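Local coordinates for DNA mismatch repair protein MUTS (Thermus aquaticus, PDB 1EWQ) that recognises mismatched base pairs in DNA as a dimer and couples this binding to a weak ATPase activity in the first step of mismatch repair, at residues N585-S590 with L722-Q727; Q552-R557 with P569-M574; Y623-A628 with D662-G667; N710-A715 with Q727-P732; Y737-A742 with R754-L759. All blocks are in the same frame, centred on the assembly; numbering follows the deposited sequence.

Contact 1. Residues N585-S590 with L722-Q727; sequences NMAGKS and LVFYHQ. With SO4 (sulfate ion), chain E.
Phe-724, Met-586 and Ala-587 carry most of this contact between the P-loop and the outermost strand that packs against it. The Met-586 side chain, a selenomethionine in this crystal, runs obliquely across the Phe-724 ring. Its CB sits squarely over one face, 4.1 Å from the ring centroid and 4° off the normal, a CH-pi contact. Beyond CB the chain bends at chi3 (-75°), which turns the end methyl back to the rim of the ring, with CE 3.3 Å from Phe-724 CZ. The selenium itself lies oblique to the ring, a Met-aromatic contact at 4.8 Å from the centroid. Ala-587 lies alongside the strand: its CB is 4.4 Å from Phe-724 CB, and its O receives a CA-H...O contact from His-726 CA. One water bridges Ala-587 O and His-726 O, within hydrogen-bonding distance of each. The His-726 imidazole lies with one face against the Ala-587 to Gly-588 peptide, whose carbonyl carbon stands 3.7 Å above the ring centre.

The P-loop's other side holds a sulfate, probably from the crystallisation liquor. Met-586 N meets its O2 at 2.8 Å in a nearly straight bond (175°), while Ser-590 gives it both its backbone N and its OG. The anion sits where a Walker A loop would hold a nucleotide phosphate, consistent with the predicted ATP site. Helix 589-603 starts here, with Gly-588 at its N-cap; strand 708-716 runs beside strand 723-730 and touches Ala-587 and Lys-589, and helix 738-744 packs on Met-586 through Val-741.

Contact 2. Residues Q552-R557 with P569-M574; sequences QIRAGR and PNDLEM
An antiparallel strand pair with a beta bulge joins strand 551-556 to strand 570-574, the edge of a small mixed sheet beside the ATPase core. Ile-553 and Leu-572 form a hydrogen-bonded pair, Ile-553 N reaching Leu-572 O at 2.9 Å and almost straight (176°). The register then slips by one residue, and Gly-556 pairs with Asn-570, its N 2.7 Å from Asn-570 O. At the slip the chain turns a corner at Arg-554 and Ala-555, and a side chain takes over from the backbone: Asp-571 OD1 accepts from Ala-555 N at 2.7 Å, met nearly end-on to its C-O bond. With Asp-571 CG anti to its own carbonyl carbon (chi1 -55°), the carboxylate leans across to the bulge and fixes that amide. A side chain on Gly-556 would run into Ile-553 CG2, so the position just after the corner has no room for one.

Within the bulge, Ala-555 CB rests on Pro-569 CB at 3.8 Å. On the outer face Gln-552 and Glu-573 cross with amide and carboxylate planes only 15° apart, two acceptor oxygens near each other without a bond. The Arg-554 guanidinium makes salt bridges with Glu-613 and Glu-612.

Ile-553 and Leu-572 share the other face and pack on helix 589-603 through Ile-599, Phe-592 and Thr-596. Strand 613-616 flanks strand 551-556, and the Asn-570 amide bonds Val-728 N and His-726 O, joining this sheet to strand 723-730.

Contact 3. Residues Y623-A628 with D662-G667; sequences YTRIGA and DEVGRG
Asp-662 and Ile-626 meet where two neighbouring parallel strands of the ATPase sheet run out into loops. Asp-662 N donates to Arg-625 O at 3.0 Å. Two residues on, Gly-627 N reaches back to Asp-662 OD1, a long bond of 3.3 Å but a straight one (172°), arriving on the anti side of the carboxylate and tilted from its plane. The Asp-662 carboxylate swings anti to the backbone N (chi1 179°), which brings OD1 to that amide while CB packs against Ile-626 CG1 at 3.9 Å, the two crossing near a right angle.

The second shell is built by two arginines. Arg-625 bends at chi2 and chi3 to fold back over its own loop, and a water bridges its NH1 to Asp-662 O. Its aliphatic part lies against Val-664 CG2. Arg-666 comes from the other loop and makes a salt bridge from NH2 to Glu-663 OE1 at 2.6 Å, in the guanidinium plane. The two NH1 atoms, of Arg-625 and Arg-666, approach to 3.9 Å; nearby carboxylates probably ease that repulsion, since Glu-642 pairs with Arg-666 and Glu-645 with Arg-625.

Both glutamates belong to helix 638-652, which also covers Val-664 with Met-643 and Val-646. Helix 589-603 touches Asp-662 through Ser-590, so the end of strand 657-662 sits beside the P-loop, consistent with Asp-662 and Glu-663 being the acidic pair of a Walker B motif.

Contact 4. Residues N710-A715 with Q727-P732; sequences NLHVAA and QVLPGP
His-712 and Leu-729 pair across the two strands of a beta hairpin, strand 708-716 against the outermost strand 723-730. They are an antiparallel hydrogen-bonded pair: Leu-729 N gives to His-712 O at 2.7 Å, and His-712 N gives to Leu-729 O at 2.9 Å. Toward the end of strand 723-730 the pairing weakens, Gly-731 N making only a weak bond to Asn-710 O (123°), while Leu-711 CA makes a CA-H...O contact with Leu-729 O.

The polar side-chain contact is the imidazole of His-712. Its CG stands between the backbone N and the carbonyl carbon (chi1 76°), which folds the ring over the chain of residues 729-732. There ND1 donates to Gly-731 O at 2.6 Å, short but bent, with the nitrogen well above the carbonyl plane. Pro-730 O lies at the ring edge, 3.0 Å from His-712 CE1. Pro-732 O lies 3.4 Å above one ring face, and Leu-729 CB packs on the opposite face, 3.5 Å from His-712 CE1. A leucine in place of His-712 would probably leave Gly-731 O without its side-chain donor and let the turn into Pro-732 move.

Apolar contacts line the two faces. Leu-711 CD1 meets Val-728 CG1 at 3.9 Å and Val-713 CG1 approaches Val-728 CG2, on the side where Phe-592 of helix 589-603 packs on Val-728. On the His-712 side, Ala-714 CB touches Leu-729 CD1, and Asn-710 CB leans on the Pro-732 ring.

With its bond to Gly-731 O, ND1 carries a proton, and the carbonyl oxygens gathered round the ring would probably favour added positive charge on it.

Contact 5. Residues Y737-A742 with R754-L759; sequences YGVEVA and RARALL. With SO4 (sulfate ion), chain F.
Glu-740 folds at chi2 (54°) while Arg-756 runs out extended from CG to NE, and between them they bring carboxylate and guanidinium together across two antiparallel helices. Arg-756 NE donates to Glu-740 OE2 at 3.2 Å, a salt bridge with a fairly straight 158° bond. The two side chains cross at about a right angle, yet their flat ends are nearly coplanar, 20° apart, with OE2 at the guanidinium edge.

Beside the ion pair, Val-739 makes the apolar contacts. Its CG1 touches Arg-756 CG at 3.9 Å and Ala-755 CB at 4.2 Å, and CG2 slides past Leu-759 CD1. The axes of the helix segments, 738-742 and 754-759, lie 10.5 Å apart at their closest, so contact is limited to a few side chains. An alanine in place of Arg-756 would probably leave Glu-740 without its charged mate across the helices and bare one side of Val-739.

At the start of the first helix, Tyr-737 N, in the N-cap position, bonds a sulfate O2 at 2.8 Å; His-696, and Thr-668 and Ser-669 of the second subunit, also bond that ion. Asp-672 of the second subunit accepts from Val-739 N.

Chemically this is a thin seam, one single-pronged salt bridge beside a small apolar patch, with Ile-676 of the second subunit packing on the same Val-739 side chain.

All five contacts lie in or beside the ATPase domain, far from the bound DNA. Contacts 1 and 4 share strand 723-730 and are surface contacts, the first resting on an aromatic ring and a water, the second on strand pairing. Contacts 2, 3 and 5 are partly buried. Contact 2 sits on a separate sheet but ties into contacts 1 and 4 through the Asn-570 amide. Contact 3 is the most charged and meets contact 1 at the P-loop, where Asp-662 packs beside Ser-590. Contact 5, built from helices alone, touches contact 1 through Val-741 and, like it, reaches the second subunit, whereas contacts 2 and 4 stay within one chain.

Contact 1. Residues N585-S590 with L722-Q727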
# COMPACT_ATOMS: atom_id res chain seq x y z
N ASN C 585 15.16 30.82 -6.33
CA ASN C 585 14.12 29.82 -6.23
C ASN C 585 13.29 30.20 -4.99
O ASN C 585 13.67 31.10 -4.24
CB ASN C 585 14.75 28.43 -6.05
CG ASN C 585 15.55 28.00 -7.26
OD1 ASN C 585 14.98 27.74 -8.32
ND2 ASN C 585 16.86 27.92 -7.11
N MSE C 586 12.17 29.52 -4.79
CA MSE C 586 11.29 29.81 -3.65
C MSE C 586 10.53 31.12 -3.84
O MSE C 586 9.92 31.63 -2.91
CB MSE C 586 12.09 29.86 -2.34
CG MSE C 586 12.76 28.55 -1.96
SE MSE C 586 13.72 28.67 -0.27
CE MSE C 586 15.23 29.68 -0.90
N ALA C 587 10.58 31.68 -5.05
CA ALA C 587 9.87 32.91 -5.34
C ALA C 587 8.79 32.68 -6.40
O ALA C 587 8.37 33.61 -7.08
CB ALA C 587 10.85 33.98 -5.82
N GLY C 588 8.38 31.42 -6.54
CA GLY C 588 7.33 31.07 -7.49
C GLY C 588 7.62 31.07 -8.98
O GLY C 588 6.70 31.23 -9.77
N LYS C 589 8.88 30.87 -9.38
CA LYS C 589 9.19 30.86 -10.80
C LYS C 589 8.56 29.65 -11.47
O LYS C 589 7.92 29.78 -12.52
CB LYS C 589 10.72 30.87 -11.06
CG LYS C 589 11.43 32.11 -10.51
CD LYS C 589 12.72 32.46 -11.26
CE LYS C 589 13.77 31.37 -11.14
NZ LYS C 589 15.03 31.76 -11.82
N SER C 590 8.71 28.48 -10.85
CA SER C 590 8.15 27.26 -11.42
C SER C 590 6.64 27.28 -11.50
O SER C 590 6.06 26.81 -12.48
CB SER C 590 8.60 26.05 -10.61
OG SER C 590 9.97 25.82 -10.85
N LEU C 722 15.49 37.42 4.95
CA LEU C 722 15.27 37.30 3.51
C LEU C 722 13.79 36.98 3.25
O LEU C 722 13.26 35.98 3.73
CB LEU C 722 16.13 36.19 2.92
CG LEU C 722 17.20 36.59 1.90
CD1 LEU C 722 17.75 35.34 1.23
CD2 LEU C 722 16.61 37.52 0.86
N VAL C 723 13.13 37.83 2.47
CA VAL C 723 11.73 37.62 2.16
C VAL C 723 11.53 37.48 0.65
O VAL C 723 11.81 38.41 -0.11
CB VAL C 723 10.87 38.80 2.69
CG1 VAL C 723 9.40 38.56 2.38
CG2 VAL C 723 11.07 38.95 4.20
N PHE C 724 11.04 36.32 0.22
CA PHE C 724 10.82 36.07 -1.20
C PHE C 724 9.49 36.63 -1.71
O PHE C 724 8.42 36.32 -1.18
CB PHE C 724 10.89 34.57 -1.50
CG PHE C 724 12.21 33.95 -1.16
CD1 PHE C 724 12.42 33.40 0.10
CD2 PHE C 724 13.26 33.97 -2.07
CE1 PHE C 724 13.67 32.88 0.45
CE2 PHE C 724 14.50 33.45 -1.74
CZ PHE C 724 14.72 32.91 -0.48
N TYR C 725 9.57 37.44 -2.76
CA TYR C 725 8.38 38.04 -3.37
C TYR C 725 8.01 37.29 -4.65
O TYR C 725 8.82 37.15 -5.57
CB TYR C 725 8.63 39.52 -3.68
CG TYR C 725 8.64 40.40 -2.45
CD1 TYR C 725 9.79 40.51 -1.66
CD2 TYR C 725 7.48 41.07 -2.05
CE1 TYR C 725 9.77 41.26 -0.48
CE2 TYR C 725 7.46 41.81 -0.87
CZ TYR C 725 8.59 41.91 -0.09
OH TYR C 725 8.54 42.61 1.09
N HIS C 726 6.77 36.82 -4.71
CA HIS C 726 6.29 36.08 -5.86
C HIS C 726 5.80 36.93 -7.02
O HIS C 726 5.23 36.41 -7.98
CB HIS C 726 5.18 35.12 -5.43
CG HIS C 726 5.67 33.99 -4.57
ND1 HIS C 726 5.41 32.67 -4.86
CD2 HIS C 726 6.40 33.99 -3.43
CE1 HIS C 726 5.96 31.90 -3.94
NE2 HIS C 726 6.56 32.68 -3.05
N GLN C 727 6.01 38.24 -6.95
CA GLN C 727 5.60 39.11 -8.05
C GLN C 727 6.59 38.93 -9.20
O GLN C 727 7.81 39.00 -9.00
CB GLN C 727 5.58 40.58 -7.62
CG GLN C 727 4.45 41.02 -6.68
CD GLN C 727 4.61 40.51 -5.25
OE1 GLN C 727 5.73 40.38 -4.75
NE2 GLN C 727 3.50 40.24 -4.58
S SO4 E . 11.10 27.63 -7.97
O1 SO4 E . 11.29 26.29 -8.55
O2 SO4 E . 11.31 27.55 -6.51
O3 SO4 E . 12.07 28.58 -8.54
O4 SO4 E . 9.74 28.12 -8.23
O HOH W 1 6.38 34.14 -8.99

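Contact 2. Residues Q552-R557 with P569-M574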
# COMPACT_ATOMS: atom_id res chain seq x y z
N GLN C 552 -1.64 37.18 -23.79
CA GLN C 552 -1.73 38.32 -22.89
C GLN C 552 -2.61 37.94 -21.73
O GLN C 552 -3.84 37.89 -21.83
CB GLN C 552 -2.30 39.55 -23.61
CG GLN C 552 -1.38 40.05 -24.71
CD GLN C 552 -1.84 41.36 -25.34
OE1 GLN C 552 -1.88 42.40 -24.67
NE2 GLN C 552 -2.20 41.31 -26.62
N ILE C 553 -1.96 37.67 -20.60
CA ILE C 553 -2.65 37.26 -19.40
C ILE C 553 -2.49 38.30 -18.30
O ILE C 553 -1.38 38.66 -17.93
CB ILE C 553 -2.10 35.90 -18.88
CG1 ILE C 553 -2.20 34.84 -19.97
CG2 ILE C 553 -2.87 35.47 -17.64
CD1 ILE C 553 -1.66 33.47 -19.56
N ARG C 554 -3.62 38.78 -17.78
CA ARG C 554 -3.59 39.75 -16.70
C ARG C 554 -4.03 39.05 -15.42
O ARG C 554 -5.10 38.45 -15.38
CB ARG C 554 -4.52 40.93 -16.99
CG ARG C 554 -4.37 42.08 -15.96
CD ARG C 554 -5.22 43.32 -16.31
NE ARG C 554 -6.65 43.15 -16.02
CZ ARG C 554 -7.60 43.18 -16.94
NH1 ARG C 554 -7.28 43.37 -18.21
NH2 ARG C 554 -8.87 43.02 -16.60
N ALA C 555 -3.20 39.12 -14.39
CA ALA C 555 -3.50 38.52 -13.10
C ALA C 555 -3.85 37.04 -13.16
O ALA C 555 -4.88 36.62 -12.62
CB ALA C 555 -4.65 39.30 -12.42
N GLY C 556 -2.99 36.25 -13.80
CA GLY C 556 -3.23 34.82 -13.88
C GLY C 556 -2.76 34.14 -12.61
O GLY C 556 -1.92 34.67 -11.89
N ARG C 557 -3.32 32.96 -12.32
CA ARG C 557 -2.95 32.21 -11.14
C ARG C 557 -2.98 30.72 -11.42
O ARG C 557 -3.70 30.26 -12.31
CB ARG C 557 -3.91 32.50 -9.99
CG ARG C 557 -4.74 33.76 -10.14
CD ARG C 557 -6.11 33.50 -9.59
NE ARG C 557 -7.15 34.06 -10.43
CZ ARG C 557 -8.40 33.62 -10.46
NH1 ARG C 557 -8.77 32.60 -9.70
NH2 ARG C 557 -9.28 34.22 -11.23
N PRO C 569 -1.37 36.75 -7.96
CA PRO C 569 -1.57 36.74 -9.41
C PRO C 569 -0.39 37.39 -10.15
O PRO C 569 0.36 38.17 -9.57
CB PRO C 569 -2.87 37.53 -9.59
CG PRO C 569 -3.61 37.29 -8.28
CD PRO C 569 -2.47 37.46 -7.28
N ASN C 570 -0.23 37.06 -11.42
CA ASN C 570 0.85 37.62 -12.23
C ASN C 570 0.45 37.78 -13.67
O ASN C 570 -0.40 37.06 -14.18
CB ASN C 570 2.10 36.76 -12.14
CG ASN C 570 3.01 37.17 -11.02
OD1 ASN C 570 3.51 38.29 -11.00
ND2 ASN C 570 3.23 36.27 -10.07
N ASP C 571 1.08 38.75 -14.33
CA ASP C 571 0.80 39.01 -15.73
C ASP C 571 1.85 38.32 -16.59
O ASP C 571 2.85 37.81 -16.09
CB ASP C 571 0.86 40.51 -16.04
CG ASP C 571 -0.06 41.33 -15.15
OD1 ASP C 571 -1.05 40.78 -14.63
OD2 ASP C 571 0.20 42.55 -15.00
N LEU C 572 1.58 38.32 -17.88
CA LEU C 572 2.49 37.74 -18.85
C LEU C 572 2.05 38.12 -20.25
O LEU C 572 0.87 38.01 -20.59
CB LEU C 572 2.54 36.21 -18.74
CG LEU C 572 3.45 35.56 -19.78
CD1 LEU C 572 4.87 36.07 -19.59
CD2 LEU C 572 3.39 34.05 -19.66
N GLU C 573 3.01 38.59 -21.04
CA GLU C 573 2.80 38.93 -22.44
C GLU C 573 3.87 38.17 -23.19
O GLU C 573 5.04 38.21 -22.81
CB GLU C 573 2.96 40.42 -22.70
CG GLU C 573 1.75 41.23 -22.33
CD GLU C 573 1.66 42.49 -23.17
OE1 GLU C 573 1.55 42.37 -24.41
OE2 GLU C 573 1.70 43.60 -22.59
N MSE C 574 3.46 37.47 -24.25
CA MSE C 574 4.37 36.65 -25.05
C MSE C 574 3.89 36.52 -26.48
O MSE C 574 2.70 36.33 -26.74
CB MSE C 574 4.43 35.23 -24.49
CG MSE C 574 5.38 35.01 -23.36
SE MSE C 574 5.75 33.12 -23.33
CE MSE C 574 7.06 33.07 -24.72

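Contact 3. Residues Y623-A628 with D662-G667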
# COMPACT_ATOMS: atom_id res chain seq x y z
N TYR C 623 5.24 21.56 -24.02
CA TYR C 623 6.41 20.75 -23.71
C TYR C 623 7.18 21.28 -22.51
O TYR C 623 7.69 22.40 -22.53
CB TYR C 623 7.35 20.68 -24.93
CG TYR C 623 6.65 20.23 -26.19
CD1 TYR C 623 6.29 21.14 -27.19
CD2 TYR C 623 6.31 18.88 -26.36
CE1 TYR C 623 5.60 20.72 -28.34
CE2 TYR C 623 5.62 18.46 -27.51
CZ TYR C 623 5.27 19.38 -28.49
OH TYR C 623 4.58 18.94 -29.61
N THR C 624 7.27 20.46 -21.47
CA THR C 624 7.95 20.84 -20.25
C THR C 624 9.25 20.07 -19.98
O THR C 624 9.44 18.94 -20.45
CB THR C 624 7.03 20.64 -19.02
OG1 THR C 624 6.75 19.25 -18.85
CG2 THR C 624 5.72 21.40 -19.20
N ARG C 625 10.11 20.72 -19.22
CA ARG C 625 11.39 20.18 -18.77
C ARG C 625 11.50 20.85 -17.39
O ARG C 625 12.26 21.80 -17.20
CB ARG C 625 12.53 20.62 -19.70
CG ARG C 625 13.82 19.79 -19.60
CD ARG C 625 14.40 19.72 -18.19
NE ARG C 625 13.69 18.75 -17.35
CZ ARG C 625 13.68 18.78 -16.02
NH1 ARG C 625 14.34 19.72 -15.36
NH2 ARG C 625 13.02 17.85 -15.34
N ILE C 626 10.70 20.36 -16.44
CA ILE C 626 10.63 20.92 -15.08
C ILE C 626 10.86 19.91 -13.97
O ILE C 626 10.37 18.78 -14.04
CB ILE C 626 9.23 21.57 -14.83
CG1 ILE C 626 8.94 22.64 -15.87
CG2 ILE C 626 9.18 22.18 -13.44
CD1 ILE C 626 7.48 23.09 -15.90
N GLY C 627 11.57 20.34 -12.93
CA GLY C 627 11.85 19.48 -11.79
C GLY C 627 12.64 18.22 -12.10
O GLY C 627 13.54 18.24 -12.94
N ALA C 628 12.31 17.14 -11.41
CA ALA C 628 12.95 15.84 -11.62
C ALA C 628 14.48 15.89 -11.57
O ALA C 628 15.02 16.68 -10.77
CB ALA C 628 12.48 15.24 -12.95
N ASP C 662 13.02 24.73 -17.11
CA ASP C 662 13.33 25.02 -15.72
C ASP C 662 14.80 24.69 -15.43
O ASP C 662 15.15 23.54 -15.20
CB ASP C 662 12.40 24.17 -14.84
CG ASP C 662 12.63 24.35 -13.35
OD1 ASP C 662 12.85 23.32 -12.65
OD2 ASP C 662 12.58 25.50 -12.87
N GLU C 663 15.64 25.72 -15.49
CA GLU C 663 17.07 25.60 -15.21
C GLU C 663 17.85 24.60 -16.09
O GLU C 663 18.70 23.85 -15.61
CB GLU C 663 17.27 25.27 -13.72
CG GLU C 663 16.44 26.16 -12.78
CD GLU C 663 16.77 25.98 -11.30
OE1 GLU C 663 16.94 24.83 -10.87
OE2 GLU C 663 16.83 26.99 -10.57
N VAL C 664 17.55 24.61 -17.39
CA VAL C 664 18.26 23.74 -18.32
C VAL C 664 19.72 24.22 -18.37
O VAL C 664 19.98 25.41 -18.56
CB VAL C 664 17.59 23.81 -19.73
CG1 VAL C 664 18.53 23.27 -20.80
CG2 VAL C 664 16.32 22.99 -19.71
N GLY C 665 20.65 23.28 -18.18
CA GLY C 665 22.07 23.62 -18.19
C GLY C 665 22.78 23.17 -16.92
O GLY C 665 24.01 23.04 -16.88
N ARG C 666 22.00 22.94 -15.87
CA ARG C 666 22.50 22.48 -14.57
C ARG C 666 23.10 21.07 -14.73
O ARG C 666 22.83 20.38 -15.71
CB ARG C 666 21.33 22.36 -13.58
CG ARG C 666 20.24 21.47 -14.19
CD ARG C 666 19.29 20.78 -13.22
NE ARG C 666 18.42 21.71 -12.51
CZ ARG C 666 17.19 21.40 -12.10
NH1 ARG C 666 16.68 20.20 -12.34
NH2 ARG C 666 16.48 22.29 -11.42
N GLY C 667 23.89 20.66 -13.76
CA GLY C 667 24.46 19.33 -13.79
C GLY C 667 25.83 19.14 -14.40
O GLY C 667 26.31 18.01 -14.46
O HOH W 2 16.52 21.07 -16.36

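Contact 4. Residues N710-A715 with Q727-P732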
# COMPACT_ATOMS: atom_id res chain seq x y z
N ASN C 710 13.30 39.61 -21.03
CA ASN C 710 13.70 39.35 -19.66
C ASN C 710 12.63 39.68 -18.62
O ASN C 710 11.96 40.71 -18.68
CB ASN C 710 14.98 40.11 -19.33
CG ASN C 710 16.23 39.40 -19.82
OD1 ASN C 710 16.50 38.26 -19.42
ND2 ASN C 710 16.99 40.05 -20.69
N LEU C 711 12.47 38.76 -17.67
CA LEU C 711 11.57 38.88 -16.54
C LEU C 711 12.35 38.30 -15.37
O LEU C 711 13.38 37.64 -15.56
CB LEU C 711 10.28 38.06 -16.76
CG LEU C 711 9.24 38.54 -17.78
CD1 LEU C 711 8.03 37.62 -17.71
CD2 LEU C 711 8.83 39.98 -17.47
N HIS C 712 11.88 38.54 -14.15
CA HIS C 712 12.57 38.02 -12.98
C HIS C 712 11.73 38.17 -11.73
O HIS C 712 10.70 38.86 -11.71
CB HIS C 712 13.91 38.75 -12.75
CG HIS C 712 13.78 40.13 -12.19
ND1 HIS C 712 13.28 41.20 -12.91
CD2 HIS C 712 14.06 40.62 -10.95
CE1 HIS C 712 13.26 42.28 -12.15
NE2 HIS C 712 13.73 41.96 -10.96
N VAL C 713 12.17 37.48 -10.68
CA VAL C 713 11.52 37.57 -9.39
C VAL C 713 12.65 38.00 -8.47
O VAL C 713 13.83 37.84 -8.79
CB VAL C 713 10.95 36.21 -8.95
CG1 VAL C 713 9.73 35.86 -9.80
CG2 VAL C 713 12.01 35.13 -9.06
N ALA C 714 12.30 38.57 -7.33
CA ALA C 714 13.32 39.04 -6.42
C ALA C 714 13.06 38.66 -4.97
O ALA C 714 11.93 38.33 -4.58
CB ALA C 714 13.44 40.56 -6.54
N ALA C 715 14.13 38.68 -4.19
CA ALA C 715 14.05 38.39 -2.77
C ALA C 715 14.37 39.73 -2.12
O ALA C 715 14.97 40.61 -2.76
CB ALA C 715 15.09 37.36 -2.38
N GLN C 727 6.01 38.24 -6.95
CA GLN C 727 5.60 39.11 -8.05
C GLN C 727 6.59 38.93 -9.20
O GLN C 727 7.81 39.00 -9.00
CB GLN C 727 5.58 40.58 -7.62
CG GLN C 727 4.45 41.02 -6.68
CD GLN C 727 4.61 40.51 -5.25
OE1 GLN C 727 5.73 40.38 -4.75
NE2 GLN C 727 3.50 40.24 -4.58
N VAL C 728 6.08 38.69 -10.39
CA VAL C 728 6.96 38.55 -11.54
C VAL C 728 7.21 39.97 -12.05
O VAL C 728 6.29 40.68 -12.44
CB VAL C 728 6.34 37.66 -12.63
CG1 VAL C 728 7.18 37.72 -13.90
CG2 VAL C 728 6.26 36.23 -12.12
N LEU C 729 8.48 40.37 -12.03
CA LEU C 729 8.90 41.71 -12.41
C LEU C 729 9.53 41.83 -13.80
O LEU C 729 10.08 40.87 -14.33
CB LEU C 729 9.89 42.24 -11.37
CG LEU C 729 9.52 42.08 -9.89
CD1 LEU C 729 10.73 42.41 -9.01
CD2 LEU C 729 8.34 42.99 -9.55
N PRO C 730 9.47 43.03 -14.39
CA PRO C 730 10.04 43.24 -15.72
C PRO C 730 11.56 43.30 -15.65
O PRO C 730 12.13 43.62 -14.61
CB PRO C 730 9.43 44.57 -16.14
CG PRO C 730 9.29 45.30 -14.84
CD PRO C 730 8.74 44.23 -13.94
N GLY C 731 12.21 42.99 -16.78
CA GLY C 731 13.65 43.03 -16.85
C GLY C 731 14.33 41.89 -16.11
O GLY C 731 13.67 41.10 -15.45
N PRO C 732 15.67 41.79 -16.24
CA PRO C 732 16.48 40.75 -15.60
C PRO C 732 16.72 41.05 -14.12
O PRO C 732 16.43 42.15 -13.66
CB PRO C 732 17.77 40.80 -16.40
CG PRO C 732 17.90 42.27 -16.67
CD PRO C 732 16.50 42.62 -17.12

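Contact 5. Residues Y737-A742 with R754-L759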
# COMPACT_ATOMS: atom_id res chain seq x y z
N TYR C 737 21.03 36.21 -5.28
CA TYR C 737 20.72 36.02 -3.86
C TYR C 737 21.27 34.72 -3.29
O TYR C 737 20.99 34.36 -2.14
CB TYR C 737 19.21 36.11 -3.62
CG TYR C 737 18.65 37.51 -3.77
CD1 TYR C 737 18.27 38.00 -5.01
CD2 TYR C 737 18.61 38.38 -2.68
CE1 TYR C 737 17.86 39.32 -5.17
CE2 TYR C 737 18.21 39.71 -2.82
CZ TYR C 737 17.84 40.17 -4.08
OH TYR C 737 17.48 41.49 -4.24
N GLY C 738 22.07 34.01 -4.09
CA GLY C 738 22.64 32.75 -3.65
C GLY C 738 23.33 32.81 -2.30
O GLY C 738 23.02 32.03 -1.40
N VAL C 739 24.26 33.74 -2.16
CA VAL C 739 25.00 33.90 -0.91
C VAL C 739 24.05 34.27 0.24
O VAL C 739 24.19 33.77 1.34
CB VAL C 739 26.12 34.96 -1.06
CG1 VAL C 739 26.86 35.14 0.25
CG2 VAL C 739 27.10 34.52 -2.14
N GLU C 740 23.08 35.14 -0.04
CA GLU C 740 22.11 35.55 0.96
C GLU C 740 21.29 34.34 1.42
O GLU C 740 21.09 34.13 2.61
CB GLU C 740 21.16 36.61 0.39
CG GLU C 740 21.67 38.05 0.50
CD GLU C 740 23.05 38.23 -0.11
OE1 GLU C 740 23.17 38.14 -1.36
OE2 GLU C 740 24.02 38.46 0.66
N VAL C 741 20.84 33.55 0.45
CA VAL C 741 20.06 32.36 0.76
C VAL C 741 20.92 31.42 1.61
O VAL C 741 20.43 30.81 2.56
CB VAL C 741 19.60 31.64 -0.53
CG1 VAL C 741 18.90 30.33 -0.18
CG2 VAL C 741 18.65 32.56 -1.31
N ALA C 742 22.21 31.34 1.27
CA ALA C 742 23.15 30.50 2.01
C ALA C 742 23.20 31.01 3.45
O ALA C 742 23.10 30.24 4.41
CB ALA C 742 24.55 30.57 1.39
N ARG C 754 33.31 35.71 3.53
CA ARG C 754 34.36 35.38 2.59
C ARG C 754 33.76 35.21 1.18
O ARG C 754 34.35 35.64 0.19
CB ARG C 754 35.07 34.10 3.04
CG ARG C 754 36.06 33.53 2.03
CD ARG C 754 37.15 34.51 1.63
NE ARG C 754 38.08 33.87 0.70
CZ ARG C 754 38.92 34.52 -0.10
NH1 ARG C 754 38.97 35.85 -0.09
NH2 ARG C 754 39.71 33.84 -0.92
N ALA C 755 32.60 34.58 1.09
CA ALA C 755 31.95 34.38 -0.21
C ALA C 755 31.61 35.74 -0.84
O ALA C 755 31.81 35.93 -2.05
CB ALA C 755 30.69 33.53 -0.06
N ARG C 756 31.11 36.69 -0.05
CA ARG C 756 30.78 38.00 -0.61
C ARG C 756 32.05 38.67 -1.14
O ARG C 756 32.03 39.27 -2.22
CB ARG C 756 30.12 38.91 0.44
CG ARG C 756 28.74 38.46 0.91
CD ARG C 756 28.02 39.60 1.65
NE ARG C 756 26.75 39.20 2.24
CZ ARG C 756 26.59 38.82 3.50
NH1 ARG C 756 27.64 38.79 4.32
NH2 ARG C 756 25.40 38.47 3.95
N ALA C 757 33.14 38.54 -0.39
CA ALA C 757 34.43 39.11 -0.78
C ALA C 757 34.93 38.49 -2.09
O ALA C 757 35.52 39.18 -2.92
CB ALA C 757 35.46 38.88 0.32
N LEU C 758 34.69 37.20 -2.26
CA LEU C 758 35.10 36.50 -3.47
C LEU C 758 34.25 36.97 -4.64
O LEU C 758 34.76 37.16 -5.74
CB LEU C 758 34.94 34.99 -3.29
CG LEU C 758 36.03 34.25 -2.51
CD1 LEU C 758 35.57 32.85 -2.14
CD2 LEU C 758 37.30 34.20 -3.36
N LEU C 759 32.96 37.14 -4.39
CA LEU C 759 32.03 37.60 -5.42
C LEU C 759 32.43 38.97 -5.95
O LEU C 759 32.48 39.19 -7.16
CB LEU C 759 30.61 37.69 -4.86
CG LEU C 759 29.54 36.73 -5.37
CD1 LEU C 759 28.19 37.13 -4.77
CD2 LEU C 759 29.46 36.77 -6.89
S SO4 F . 20.25 33.63 -7.70
O1 SO4 F . 21.68 33.97 -7.62
O2 SO4 F . 19.45 34.62 -6.97
O3 SO4 F . 19.85 33.61 -9.12
O4 SO4 F . 20.04 32.30 -7.11